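Local coordinates for beta-galactosidase (Geobacillus stearothermophilus, PDB 4OIF), which probably hydrolyses terminal non-reducing beta-D-galactose residues from beta-D-galactosides, as a zinc-containing member of glycoside hydrolase family 42, at residues T441-I454 / R597-M611. Numbering follows the deposited sequence.
Sequences TLVQHYRPFWERDI and RLEDQFHRDFYQELM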
ATOM      1  N   THR A 441      17.769  14.370  10.462  1.00  9.79           N
ATOM      2  CA  THR A 441      17.940  15.606  11.224  1.00 13.23           C
ATOM      3  C   THR A 441      19.401  15.758  11.646  1.00 13.04           C
ATOM      4  O   THR A 441      20.039  16.827  11.456  1.00 10.99           O
ATOM      5  CB  THR A 441      17.009  15.626  12.470  1.00 11.57           C
ATOM      6  OG1 THR A 441      15.641  15.565  12.044  1.00  9.13           O
ATOM      7  CG2 THR A 441      17.209  16.887  13.296  1.00  6.90           C
ATOM      8  N   LEU A 442      19.943  14.678  12.202  1.00 11.04           N
ATOM      9  CA  LEU A 442      21.373  14.690  12.499  1.00  9.48           C
ATOM     10  C   LEU A 442      22.195  15.118  11.273  1.00 15.18           C
ATOM     11  O   LEU A 442      23.058  15.998  11.382  1.00 10.60           O
ATOM     12  CB  LEU A 442      21.837  13.337  12.990  1.00  8.99           C
ATOM     13  CG  LEU A 442      21.743  13.182  14.497  1.00 11.20           C
ATOM     14  CD1 LEU A 442      20.300  13.287  14.959  1.00  4.90           C
ATOM     15  CD2 LEU A 442      22.345  11.844  14.880  1.00  8.87           C
ATOM     16  N   VAL A 443      21.902  14.532  10.108  1.00 11.02           N
ATOM     17  CA  VAL A 443      22.607  14.930   8.887  1.00  8.46           C
ATOM     18  C   VAL A 443      22.446  16.441   8.595  1.00  6.72           C
ATOM     19  O   VAL A 443      23.373  17.099   8.108  1.00  4.78           O
ATOM     20  CB  VAL A 443      22.133  14.095   7.682  1.00  5.78           C
ATOM     21  CG1 VAL A 443      22.832  14.530   6.417  1.00  5.07           C
ATOM     22  CG2 VAL A 443      22.400  12.638   7.930  1.00 11.34           C
ATOM     23  N   GLN A 444      21.280  16.992   8.918  1.00  9.87           N
ATOM     24  CA  GLN A 444      21.072  18.436   8.779  1.00 12.62           C
ATOM     25  C   GLN A 444      22.044  19.205   9.656  1.00 16.54           C
ATOM     26  O   GLN A 444      22.526  20.279   9.277  1.00 13.52           O
ATOM     27  CB  GLN A 444      19.642  18.846   9.140  1.00  8.92           C
ATOM     28  CG  GLN A 444      18.614  18.406   8.138  1.00 15.33           C
ATOM     29  CD  GLN A 444      19.216  18.279   6.760  1.00 32.24           C
ATOM     30  OE1 GLN A 444      19.580  19.282   6.131  1.00 31.31           O
ATOM     31  NE2 GLN A 444      19.345  17.038   6.281  1.00 26.93           N
ATOM     32  N   HIS A 445      22.340  18.669  10.834  1.00 11.36           N
ATOM     33  CA  HIS A 445      23.268  19.404  11.690  1.00 12.53           C
ATOM     34  C   HIS A 445      24.733  19.181  11.287  1.00 15.62           C
ATOM     35  O   HIS A 445      25.594  20.034  11.503  1.00 14.69           O
ATOM     36  CB  HIS A 445      22.998  19.048  13.144  1.00  8.15           C
ATOM     37  CG  HIS A 445      21.714  19.634  13.643  1.00 14.11           C
ATOM     38  ND1 HIS A 445      21.668  20.720  14.489  1.00  5.81           N
ATOM     39  CD2 HIS A 445      20.426  19.337  13.338  1.00  8.31           C
ATOM     40  CE1 HIS A 445      20.408  21.038  14.721  1.00  7.53           C
ATOM     41  NE2 HIS A 445      19.635  20.215  14.035  1.00  6.53           N
ATOM     42  N   TYR A 446      24.989  18.054  10.648  1.00  7.57           N
ATOM     43  CA  TYR A 446      26.285  17.760  10.063  1.00  9.37           C
ATOM     44  C   TYR A 446      26.601  18.695   8.895  1.00 11.54           C
ATOM     45  O   TYR A 446      27.754  19.087   8.696  1.00  8.23           O
ATOM     46  CB  TYR A 446      26.271  16.305   9.612  1.00 10.58           C
ATOM     47  CG  TYR A 446      27.508  15.722   8.967  1.00  9.08           C
ATOM     48  CD1 TYR A 446      28.584  15.310   9.736  1.00  7.35           C
ATOM     49  CD2 TYR A 446      27.545  15.472   7.596  1.00  8.31           C
ATOM     50  CE1 TYR A 446      29.694  14.716   9.157  1.00  4.84           C
ATOM     51  CE2 TYR A 446      28.647  14.869   7.002  1.00  8.45           C
ATOM     52  CZ  TYR A 446      29.724  14.489   7.791  1.00 13.16           C
ATOM     53  OH  TYR A 446      30.836  13.890   7.213  1.00  8.12           O
ATOM     54  N   ARG A 447      25.564  19.047   8.132  1.00 12.76           N
ATOM     55  CA  ARG A 447      25.732  19.755   6.862  1.00 10.83           C
ATOM     56  C   ARG A 447      26.715  20.951   6.883  1.00 13.28           C
ATOM     57  O   ARG A 447      27.610  21.007   6.049  1.00 10.16           O
ATOM     58  CB  ARG A 447      24.370  20.225   6.327  1.00  9.13           C
ATOM     59  CG  ARG A 447      24.491  21.047   5.042  1.00  7.86           C
ATOM     60  CD  ARG A 447      23.202  21.744   4.679  1.00  9.43           C
ATOM     61  NE  ARG A 447      22.133  20.780   4.458  1.00 18.04           N
ATOM     62  CZ  ARG A 447      21.996  20.079   3.336  1.00 27.06           C
ATOM     63  NH1 ARG A 447      22.860  20.246   2.340  1.00 24.52           N
ATOM     64  NH2 ARG A 447      20.999  19.214   3.206  1.00 37.74           N
ATOM     65  N   PRO A 448      26.560  21.902   7.823  1.00 14.83           N
ATOM     66  CA  PRO A 448      27.495  23.037   7.779  1.00 14.85           C
ATOM     67  C   PRO A 448      28.950  22.638   8.000  1.00 10.14           C
ATOM     68  O   PRO A 448      29.840  23.272   7.446  1.00 21.34           O
ATOM     69  CB  PRO A 448      27.008  23.944   8.922  1.00 10.81           C
ATOM     70  CG  PRO A 448      25.595  23.564   9.137  1.00 13.20           C
ATOM     71  CD  PRO A 448      25.549  22.080   8.880  1.00  8.84           C
ATOM     72  N   PHE A 449      29.191  21.594   8.782  1.00 12.96           N
ATOM     73  CA  PHE A 449      30.563  21.159   9.060  1.00 12.89           C
ATOM     74  C   PHE A 449      31.159  20.464   7.839  1.00 12.30           C
ATOM     75  O   PHE A 449      32.328  20.661   7.509  1.00 13.67           O
ATOM     76  CB  PHE A 449      30.583  20.267  10.306  1.00  7.71           C
ATOM     77  CG  PHE A 449      30.166  21.005  11.550  1.00 12.45           C
ATOM     78  CD1 PHE A 449      31.110  21.649  12.339  1.00 12.99           C
ATOM     79  CD2 PHE A 449      28.822  21.133  11.882  1.00 12.32           C
ATOM     80  CE1 PHE A 449      30.730  22.373  13.457  1.00 11.42           C
ATOM     81  CE2 PHE A 449      28.429  21.853  13.000  1.00 11.30           C
ATOM     82  CZ  PHE A 449      29.384  22.474  13.789  1.00 15.61           C
ATOM     83  N   TRP A 450      30.333  19.692   7.143  1.00 11.58           N
ATOM     84  CA  TRP A 450      30.737  19.077   5.890  1.00 12.80           C
ATOM     85  C   TRP A 450      31.061  20.163   4.871  1.00 11.26           C
ATOM     86  O   TRP A 450      32.070  20.084   4.180  1.00  8.52           O
ATOM     87  CB  TRP A 450      29.635  18.146   5.359  1.00  8.42           C
ATOM     88  CG  TRP A 450      30.072  17.248   4.224  1.00  7.08           C
ATOM     89  CD1 TRP A 450      30.818  16.102   4.318  1.00  8.28           C
ATOM     90  CD2 TRP A 450      29.781  17.421   2.834  1.00  5.59           C
ATOM     91  NE1 TRP A 450      31.013  15.555   3.069  1.00  4.62           N
ATOM     92  CE2 TRP A 450      30.382  16.345   2.142  1.00  8.75           C
ATOM     93  CE3 TRP A 450      29.073  18.384   2.104  1.00  3.64           C
ATOM     94  CZ2 TRP A 450      30.300  16.210   0.753  1.00  8.36           C
ATOM     95  CZ3 TRP A 450      28.988  18.247   0.733  1.00  7.05           C
ATOM     96  CH2 TRP A 450      29.602  17.169   0.068  1.00  7.43           C
ATOM     97  N   GLU A 451      30.207  21.182   4.796  1.00 12.28           N
ATOM     98  CA  GLU A 451      30.380  22.265   3.833  1.00 15.19           C
ATOM     99  C   GLU A 451      31.639  23.092   4.130  1.00 15.81           C
ATOM    100  O   GLU A 451      32.147  23.788   3.256  1.00 16.22           O
ATOM    101  CB  GLU A 451      29.127  23.163   3.799  1.00  7.53           C
ATOM    102  CG  GLU A 451      27.928  22.531   3.087  1.00  4.98           C
ATOM    103  CD  GLU A 451      26.680  23.406   3.062  1.00 11.38           C
ATOM    104  OE1 GLU A 451      26.730  24.525   3.596  1.00 18.06           O
ATOM    105  OE2 GLU A 451      25.636  22.971   2.516  1.00 19.63           O
ATOM    106  N   ARG A 452      32.147  22.987   5.355  1.00  9.59           N
ATOM    107  CA  ARG A 452      33.343  23.700   5.773  1.00 13.09           C
ATOM    108  C   ARG A 452      34.556  22.780   5.935  1.00 14.84           C
ATOM    109  O   ARG A 452      35.635  23.230   6.328  1.00 16.71           O
ATOM    110  CB  ARG A 452      33.084  24.421   7.093  1.00 15.65           C
ATOM    111  CG  ARG A 452      32.154  25.599   6.983  1.00 21.10           C
ATOM    112  CD  ARG A 452      32.885  26.814   6.478  1.00 30.48           C
ATOM    113  NE  ARG A 452      32.054  28.000   6.609  1.00 40.63           N
ATOM    114  CZ  ARG A 452      31.655  28.748   5.587  1.00 50.88           C
ATOM    115  NH1 ARG A 452      32.023  28.434   4.351  1.00 47.39           N
ATOM    116  NH2 ARG A 452      30.891  29.812   5.806  1.00 56.53           N
ATOM    117  N   ASP A 453      34.373  21.494   5.668  1.00 12.57           N
ATOM    118  CA  ASP A 453      35.477  20.544   5.712  1.00 12.61           C
ATOM    119  C   ASP A 453      36.006  20.435   7.132  1.00 14.11           C
ATOM    120  O   ASP A 453      37.192  20.205   7.364  1.00 14.63           O
ATOM    121  CB  ASP A 453      36.582  20.967   4.740  1.00 11.40           C
ATOM    122  CG  ASP A 453      36.046  21.229   3.348  1.00 16.86           C
ATOM    123  OD1 ASP A 453      35.208  20.430   2.882  1.00 13.61           O
ATOM    124  OD2 ASP A 453      36.429  22.243   2.733  1.00 13.58           O
ATOM    125  N   ILE A 454      35.111  20.609   8.089  1.00 11.33           N
ATOM    126  CA  ILE A 454      35.472  20.466   9.484  1.00 14.86           C
ATOM    127  C   ILE A 454      35.270  19.022   9.931  1.00 14.71           C
ATOM    128  O   ILE A 454      34.180  18.469   9.786  1.00 15.83           O
ATOM    129  CB  ILE A 454      34.662  21.421  10.353  1.00 14.48           C
ATOM    130  CG1 ILE A 454      35.051  22.855   9.989  1.00 13.01           C
ATOM    131  CG2 ILE A 454      34.906  21.132  11.816  1.00 12.32           C
ATOM    132  CD1 ILE A 454      34.572  23.879  10.951  1.00 28.52           C
ATOM    133  N   ARG A 597      12.579  23.415  13.890  1.00 10.51           N
ATOM    134  CA  ARG A 597      13.326  22.812  12.799  1.00 13.04           C
ATOM    135  C   ARG A 597      13.430  23.834  11.663  1.00 15.24           C
ATOM    136  O   ARG A 597      12.435  24.203  11.024  1.00 13.49           O
ATOM    137  CB  ARG A 597      12.672  21.512  12.340  1.00  8.39           C
ATOM    138  CG  ARG A 597      13.334  20.897  11.126  1.00 13.97           C
ATOM    139  CD  ARG A 597      12.680  19.590  10.759  1.00 11.95           C
ATOM    140  NE  ARG A 597      13.015  18.513  11.692  1.00 15.84           N
ATOM    141  CZ  ARG A 597      12.437  17.316  11.675  1.00 13.27           C
ATOM    142  NH1 ARG A 597      11.485  17.049  10.782  1.00  6.69           N
ATOM    143  NH2 ARG A 597      12.804  16.393  12.552  1.00  6.15           N
ATOM    144  N   LEU A 598      14.643  24.312  11.438  1.00  9.75           N
ATOM    145  CA  LEU A 598      14.837  25.491  10.616  1.00 10.60           C
ATOM    146  C   LEU A 598      15.610  25.150   9.347  1.00  8.96           C
ATOM    147  O   LEU A 598      16.376  24.187   9.323  1.00  8.80           O
ATOM    148  CB  LEU A 598      15.554  26.569  11.438  1.00 11.31           C
ATOM    149  CG  LEU A 598      14.814  26.992  12.721  1.00  7.86           C
ATOM    150  CD1 LEU A 598      15.603  28.013  13.497  1.00  9.97           C
ATOM    151  CD2 LEU A 598      13.459  27.553  12.395  1.00 10.08           C
ATOM    152  N   GLU A 599      15.385  25.930   8.294  1.00 10.04           N
ATOM    153  CA  GLU A 599      16.085  25.756   7.017  1.00  9.55           C
ATOM    154  C   GLU A 599      17.612  25.689   7.149  1.00  7.11           C
ATOM    155  O   GLU A 599      18.180  26.080   8.170  1.00  9.24           O
ATOM    156  CB  GLU A 599      15.720  26.894   6.077  1.00  6.27           C
ATOM    157  CG  GLU A 599      16.021  28.265   6.664  1.00 15.83           C
ATOM    158  CD  GLU A 599      15.797  29.375   5.661  1.00 16.11           C
ATOM    159  OE1 GLU A 599      14.974  30.275   5.942  1.00 10.51           O
ATOM    160  OE2 GLU A 599      16.444  29.343   4.595  1.00 13.56           O
ATOM    161  N   ASP A 600      18.262  25.187   6.103  1.00 10.70           N
ATOM    162  CA  ASP A 600      19.716  24.993   6.069  1.00 12.39           C
ATOM    163  C   ASP A 600      20.542  26.215   6.480  1.00  9.42           C
ATOM    164  O   ASP A 600      21.538  26.111   7.218  1.00  8.29           O
ATOM    165  CB  ASP A 600      20.132  24.577   4.663  1.00  9.21           C
ATOM    166  CG  ASP A 600      19.771  23.142   4.343  1.00 12.92           C
ATOM    167  OD1 ASP A 600      19.677  22.311   5.272  1.00 24.69           O
ATOM    168  OD2 ASP A 600      19.610  22.840   3.145  1.00 21.56           O
ATOM    169  N   GLN A 601      20.123  27.371   5.990  1.00  6.99           N
ATOM    170  CA  GLN A 601      20.874  28.593   6.187  1.00  7.74           C
ATOM    171  C   GLN A 601      20.997  28.898   7.668  1.00  9.48           C
ATOM    172  O   GLN A 601      22.020  29.431   8.112  1.00  7.15           O
ATOM    173  CB  GLN A 601      20.219  29.769   5.450  1.00 19.70           C
ATOM    174  CG  GLN A 601      21.123  30.985   5.331  1.00 18.19           C
ATOM    175  CD  GLN A 601      22.454  30.634   4.681  1.00 30.06           C
ATOM    176  OE1 GLN A 601      22.496  29.898   3.691  1.00 22.18           O
ATOM    177  NE2 GLN A 601      23.550  31.134   5.254  1.00 17.06           N
ATOM    178  N   PHE A 602      19.969  28.546   8.440  1.00 11.78           N
ATOM    179  CA  PHE A 602      20.039  28.776   9.882  1.00 10.09           C
ATOM    180  C   PHE A 602      21.203  28.026  10.482  1.00  9.77           C
ATOM    181  O   PHE A 602      21.988  28.605  11.223  1.00 13.33           O
ATOM    182  CB  PHE A 602      18.772  28.364  10.628  1.00  7.48           C
ATOM    183  CG  PHE A 602      18.930  28.443  12.130  1.00  9.58           C
ATOM    184  CD1 PHE A 602      18.832  29.658  12.786  1.00 12.74           C
ATOM    185  CD2 PHE A 602      19.221  27.321  12.874  1.00  7.14           C
ATOM    186  CE1 PHE A 602      19.000  29.740  14.160  1.00 13.49           C
ATOM    187  CE2 PHE A 602      19.390  27.406  14.248  1.00 10.56           C
ATOM    188  CZ  PHE A 602      19.280  28.614  14.886  1.00  8.46           C
ATOM    189  N   HIS A 603      21.305  26.738  10.176  1.00  7.79           N
ATOM    190  CA  HIS A 603      22.381  25.935  10.735  1.00  9.42           C
ATOM    191  C   HIS A 603      23.724  26.446  10.242  1.00 10.86           C
ATOM    192  O   HIS A 603      24.697  26.487  11.005  1.00 11.19           O
ATOM    193  CB  HIS A 603      22.187  24.459  10.391  1.00  5.93           C
ATOM    194  CG  HIS A 603      20.894  23.907  10.902  1.00 10.59           C
ATOM    195  ND1 HIS A 603      19.920  23.404  10.072  1.00 13.94           N
ATOM    196  CD2 HIS A 603      20.395  23.829  12.158  1.00 15.13           C
ATOM    197  CE1 HIS A 603      18.880  23.025  10.797  1.00  9.47           C
ATOM    198  NE2 HIS A 603      19.144  23.269  12.066  1.00 11.52           N
ATOM    199  N   ARG A 604      23.769  26.866   8.981  1.00  7.71           N
ATOM    200  CA  ARG A 604      24.990  27.456   8.465  1.00 10.10           C
ATOM    201  C   ARG A 604      25.426  28.639   9.333  1.00 12.38           C
ATOM    202  O   ARG A 604      26.555  28.670   9.807  1.00 13.03           O
ATOM    203  CB  ARG A 604      24.811  27.884   7.015  1.00 10.83           C
ATOM    204  CG  ARG A 604      24.686  26.722   6.044  1.00  9.61           C
ATOM    205  CD  ARG A 604      24.921  27.189   4.617  1.00  8.76           C
ATOM    206  NE  ARG A 604      24.584  26.149   3.664  1.00 13.41           N
ATOM    207  CZ  ARG A 604      23.449  26.108   2.974  1.00 21.53           C
ATOM    208  NH1 ARG A 604      22.539  27.069   3.112  1.00 13.82           N
ATOM    209  NH2 ARG A 604      23.232  25.109   2.134  1.00 19.77           N
ATOM    210  N   ASP A 605      24.523  29.583   9.584  1.00 11.77           N
ATOM    211  CA  ASP A 605      24.878  30.798  10.326  1.00 10.16           C
ATOM    212  C   ASP A 605      25.185  30.526  11.824  1.00 13.06           C
ATOM    213  O   ASP A 605      26.209  30.986  12.385  1.00 16.64           O
ATOM    214  CB  ASP A 605      23.753  31.828  10.160  1.00  7.21           C
ATOM    215  CG  ASP A 605      23.553  32.267   8.684  1.00 12.37           C
ATOM    216  OD1 ASP A 605      24.428  31.999   7.838  1.00 13.75           O
ATOM    217  OD2 ASP A 605      22.525  32.892   8.358  1.00  6.15           O
ATOM    218  N   PHE A 606      24.307  29.749  12.449  1.00 11.54           N
ATOM    219  CA  PHE A 606      24.419  29.367  13.852  1.00 13.62           C
ATOM    220  C   PHE A 606      25.760  28.685  14.129  1.00  9.50           C
ATOM    221  O   PHE A 606      26.558  29.075  15.024  1.00 11.31           O
ATOM    222  CB  PHE A 606      23.243  28.439  14.221  1.00 10.20           C
ATOM    223  CG  PHE A 606      23.221  28.025  15.662  1.00  5.56           C
ATOM    224  CD1 PHE A 606      22.594  28.813  16.614  1.00  6.62           C
ATOM    225  CD2 PHE A 606      23.845  26.858  16.072  1.00  5.26           C
ATOM    226  CE1 PHE A 606      22.591  28.436  17.960  1.00  5.79           C
ATOM    227  CE2 PHE A 606      23.846  26.487  17.405  1.00  7.62           C
ATOM    228  CZ  PHE A 606      23.216  27.284  18.350  1.00  1.89           C
ATOM    229  N   TYR A 607      26.010  27.655  13.332  1.00 15.17           N
ATOM    230  CA  TYR A 607      27.213  26.872  13.519  1.00 20.49           C
ATOM    231  C   TYR A 607      28.443  27.619  13.022  1.00 20.05           C
ATOM    232  O   TYR A 607      29.549  27.324  13.451  1.00 17.99           O
ATOM    233  CB  TYR A 607      27.082  25.511  12.837  1.00 13.35           C
ATOM    234  CG  TYR A 607      26.225  24.554  13.635  1.00 11.25           C
ATOM    235  CD1 TYR A 607      26.564  24.216  14.940  1.00 12.05           C
ATOM    236  CD2 TYR A 607      25.079  23.998  13.093  1.00  8.00           C
ATOM    237  CE1 TYR A 607      25.785  23.350  15.682  1.00 13.17           C
ATOM    238  CE2 TYR A 607      24.290  23.131  13.830  1.00 10.59           C
ATOM    239  CZ  TYR A 607      24.652  22.808  15.116  1.00 11.13           C
ATOM    240  OH  TYR A 607      23.874  21.944  15.839  1.00 10.14           O
ATOM    241  N   GLN A 608      28.254  28.598  12.144  1.00 10.64           N
ATOM    242  CA  GLN A 608      29.376  29.411  11.708  1.00 13.94           C
ATOM    243  C   GLN A 608      29.872  30.178  12.899  1.00 22.31           C
ATOM    244  O   GLN A 608      31.089  30.236  13.168  1.00 20.77           O
ATOM    245  CB  GLN A 608      28.988  30.380  10.596  1.00 14.91           C
ATOM    246  CG  GLN A 608      30.189  31.054   9.960  1.00 34.08           C
ATOM    247  CD  GLN A 608      31.129  30.045   9.305  1.00 48.85           C
ATOM    248  OE1 GLN A 608      30.688  29.022   8.770  1.00 42.28           O
ATOM    249  NE2 GLN A 608      32.430  30.323   9.356  1.00 42.18           N
ATOM    250  N   GLU A 609      28.913  30.760  13.620  1.00 21.59           N
ATOM    251  CA  GLU A 609      29.253  31.461  14.852  1.00 15.41           C
ATOM    252  C   GLU A 609      29.933  30.540  15.839  1.00 11.42           C
ATOM    253  O   GLU A 609      30.909  30.936  16.481  1.00 12.78           O
ATOM    254  CB  GLU A 609      28.023  32.082  15.495  1.00 12.04           C
ATOM    255  CG  GLU A 609      27.549  33.318  14.779  1.00 27.82           C
ATOM    256  CD  GLU A 609      27.304  34.454  15.731  1.00 39.22           C
ATOM    257  OE1 GLU A 609      27.528  34.253  16.945  1.00 46.22           O
ATOM    258  OE2 GLU A 609      26.881  35.535  15.269  1.00 49.87           O
ATOM    259  N   LEU A 610      29.437  29.314  15.970  1.00 13.46           N
ATOM    260  CA  LEU A 610      30.138  28.400  16.883  1.00 14.08           C
ATOM    261  C   LEU A 610      31.566  28.047  16.406  1.00 21.34           C
ATOM    262  O   LEU A 610      32.452  27.805  17.224  1.00 20.58           O
ATOM    263  CB  LEU A 610      29.326  27.123  17.101  1.00 10.15           C
ATOM    264  CG  LEU A 610      28.212  27.310  18.135  1.00 16.81           C
ATOM    265  CD1 LEU A 610      27.377  26.038  18.309  1.00  8.65           C
ATOM    266  CD2 LEU A 610      28.793  27.762  19.478  1.00 14.54           C
ATOM    267  N   MET A 611      31.788  28.035  15.093  1.00 18.96           N
ATOM    268  CA  MET A 611      33.091  27.692  14.512  1.00 13.16           C
ATOM    269  C   MET A 611      34.101  28.812  14.740  1.00 19.12           C
ATOM    270  O   MET A 611      35.283  28.566  14.978  1.00 17.39           O
ATOM    271  CB  MET A 611      32.978  27.430  13.003  1.00 14.15           C
ATOM    272  CG  MET A 611      32.316  26.130  12.563  1.00 10.88           C
ATOM    273  SD  MET A 611      31.873  26.240  10.804  1.00 18.74           S
ATOM    274  CE  MET A 611      30.879  24.766  10.585  1.00 20.11           C
TER
HETATM  275  O   HOH W   1      21.298  22.127   7.601  1.00 15.59           O
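P448 enters helix 600-611 as a knob, its ring seated among H603, R604, Y607 and M611, with CG 3.7 Å from CB of H603. Here the two helix axes approach to 8.6 Å and cross at -58°. On the buried side four aromatic rings gather. The F449 ring turns its edge, through CE2 and CZ, to a face of Y607 in an offset edge-to-face stack, while CE of M611 lies over a face of F449, 3.8 Å from the ring centroid, a CH-pi contact within a Met-aromatic pair. M611 reaches that face because its chain runs extended beyond CG (chi2 164°), and CD1 of I454 packs on its CG. In the ring plane of H445, ND1 shares a nearly straight hydrogen bond of 2.9 Å with OH of Y607; the edge of H603 points at a face of the same imidazole. A water ties the backbone O of Q444 to OD1 of D600 and ND1 of H603.

Charged groups run along the other flank. R604 grips E451 side-on, NE to OE1 at 2.7 Å and NH2 to OE2 at 3.2 Å, both on syn lone pairs with the two planes nearly coplanar; NH1 of R604 also bonds OE1 of Q601. A methionine in its place would probably leave the E451 carboxylate without these two paired donors, its OE2 keeping a long salt bridge to NH1 of R447, and would cost OE1 of Q601 this bond. One turn earlier, NE of R447 forms a salt bridge of 3.0 Å with OD1 of D600, whose OD2 lies over one face of the guanidinium, toward its rim, and NH1 of R447 also pairs with D298. Farther along, NE of R452 donates to OE1 of Q608. F449 and Y607 both rest on strand 470-473, so this is helix-to-helix packing against the mixed beta-sheet of the GH42 trimerisation domain.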